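Local coordinates for D-2-hydroxyacid dehydrogensase protein (Ketogulonicigenium vulgare, PDB 4LSW), which probably catalyses the NAD(P)-dependent interconversion of D-2-hydroxyacids and the corresponding 2-oxoacids, at residues L151-R155 against S172-I176. Numbering follows the deposited sequence.
Sequences LGLGR and SYSDI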
loop_
_atom_site.group_PDB
_atom_site.type_symbol
_atom_site.label_atom_id
_atom_site.label_comp_id
_atom_site.label_asym_id
_atom_site.label_seq_id
_atom_site.Cartn_x
_atom_site.Cartn_y
_atom_site.Cartn_z
ATOM N N LEU A 151 12.583 1.558 -7.001
ATOM C CA LEU A 151 12.562 2.922 -6.475
ATOM C C LEU A 151 11.989 2.891 -5.064
ATOM O O LEU A 151 10.778 2.734 -4.864
ATOM C CB LEU A 151 11.741 3.831 -7.389
ATOM C CG LEU A 151 11.624 5.287 -6.951
ATOM C CD1 LEU A 151 13.009 5.896 -6.765
ATOM C CD2 LEU A 151 10.851 6.055 -7.990
ATOM N N GLY A 152 12.884 2.995 -4.087
ATOM C CA GLY A 152 12.532 2.799 -2.690
ATOM C C GLY A 152 12.866 1.381 -2.277
ATOM O O GLY A 152 12.156 0.446 -2.654
ATOM N N LEU A 153 13.949 1.212 -1.526
ATOM C CA LEU A 153 14.367 -0.125 -1.106
ATOM C C LEU A 153 14.228 -0.312 0.406
ATOM O O LEU A 153 15.183 -0.664 1.104
ATOM C CB LEU A 153 15.790 -0.433 -1.580
ATOM C CG LEU A 153 16.047 -1.939 -1.672
ATOM C CD1 LEU A 153 15.550 -2.498 -2.999
ATOM C CD2 LEU A 153 17.517 -2.242 -1.454
ATOM N N GLY A 154 13.017 -0.049 0.894
ATOM C CA GLY A 154 12.634 -0.381 2.252
ATOM C C GLY A 154 12.143 -1.817 2.297
ATOM O O GLY A 154 12.562 -2.637 1.486
ATOM N N ARG A 155 11.251 -2.115 3.239
ATOM C CA ARG A 155 10.737 -3.469 3.413
ATOM C C ARG A 155 10.221 -4.058 2.102
ATOM O O ARG A 155 10.617 -5.170 1.699
ATOM C CB ARG A 155 9.596 -3.452 4.431
ATOM C CG ARG A 155 10.001 -3.036 5.838
ATOM C CD ARG A 155 8.796 -2.573 6.644
ATOM N NE ARG A 155 9.102 -2.480 8.072
ATOM C CZ ARG A 155 9.696 -1.436 8.651
ATOM N NH1 ARG A 155 10.067 -0.384 7.931
ATOM N NH2 ARG A 155 9.930 -1.449 9.957
ATOM N N SER A 172 19.072 -2.777 -9.925
ATOM C CA SER A 172 19.543 -1.541 -9.319
ATOM C C SER A 172 18.418 -0.929 -8.499
ATOM O O SER A 172 17.258 -1.314 -8.618
ATOM C CB SER A 172 19.986 -0.565 -10.402
ATOM O OG SER A 172 18.998 -0.484 -11.416
ATOM N N TYR A 173 18.759 0.041 -7.665
ATOM C CA TYR A 173 17.750 0.674 -6.831
ATOM C C TYR A 173 18.158 2.089 -6.498
ATOM O O TYR A 173 19.341 2.440 -6.574
ATOM C CB TYR A 173 17.536 -0.116 -5.535
ATOM C CG TYR A 173 18.682 -0.038 -4.544
ATOM C CD1 TYR A 173 19.811 -0.834 -4.682
ATOM C CD2 TYR A 173 18.623 0.827 -3.457
ATOM C CE1 TYR A 173 20.867 -0.766 -3.759
ATOM C CE2 TYR A 173 19.659 0.900 -2.533
ATOM C CZ TYR A 173 20.773 0.098 -2.685
ATOM O OH TYR A 173 21.797 0.190 -1.749
ATOM N N SER A 174 17.166 2.900 -6.143
ATOM C CA SER A 174 17.421 4.249 -5.657
ATOM C C SER A 174 16.689 4.463 -4.343
ATOM O O SER A 174 15.605 3.938 -4.139
ATOM C CB SER A 174 16.971 5.280 -6.679
ATOM O OG SER A 174 17.340 6.595 -6.267
ATOM N N ASP A 175 17.316 5.211 -3.438
ATOM C CA ASP A 175 16.724 5.559 -2.155
ATOM C C ASP A 175 17.517 6.749 -1.639
ATOM O O ASP A 175 18.379 7.260 -2.354
ATOM C CB ASP A 175 16.778 4.368 -1.184
ATOM C CG ASP A 175 15.639 4.369 -0.176
ATOM O OD1 ASP A 175 15.320 5.437 0.388
ATOM O OD2 ASP A 175 15.053 3.285 0.043
ATOM N N ILE A 176 17.210 7.186 -0.419
ATOM C CA ILE A 176 17.889 8.329 0.194
ATOM C C ILE A 176 19.364 8.030 0.482
ATOM O O ILE A 176 20.203 8.937 0.524
ATOM C CB ILE A 176 17.172 8.776 1.490
ATOM C CG1 ILE A 176 17.604 10.191 1.885
ATOM C CG2 ILE A 176 17.408 7.790 2.628
ATOM C CD1 ILE A 176 17.322 11.217 0.812
#
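D175 reaches across to the backbone of L153, whose N lies 2.8 Å from D175 OD2 with an N-H...O angle of 152°. The donor meets OD2 on the anti side but stands 31° out of the carboxylate plane. The other oxygen, OD1, accepts the amide N of I176 through its anti lone pair at 2.7 Å, so each oxygen holds one amide, which would restrain the carboxylate's rotation. With CG anti to the backbone N, the carboxylate swings over to the glycine-bearing turn. An asparagine here would probably keep only one of these two bonds, because its NH2 would face an N-H at the other. G152 N donates to S174 O at 2.9 Å, nearly collinear with the S174 carbonyl. It continues the parallel bridge of L151 with S174, joining strands 147-151 and 170-174. G152 and G154 are consistent with the first two glycines of a Rossmann-type GxGxxG motif, G154 occupying the N-cap position of helix 155-165; D175 probably corresponds to the family's acidic residue just past the end of the second strand, near the cofactor's adenosine ribose. The backbone angles of G152, phi positive, would drive any side chain into the L151 carbonyl oxygen, requiring glycine. L153 packs on Y173: its CD2 sits 3.8 Å from the ring centroid, 11° off the normal, a CH-pi contact, while its CB touches Y173 CD2 at 3.6 Å. The phenol OH bonds K179 N. On the sheet face shared by L151 and S174, L151 CD1 lies 4.0 Å from S174 CB, and helix 191-196 packs against both.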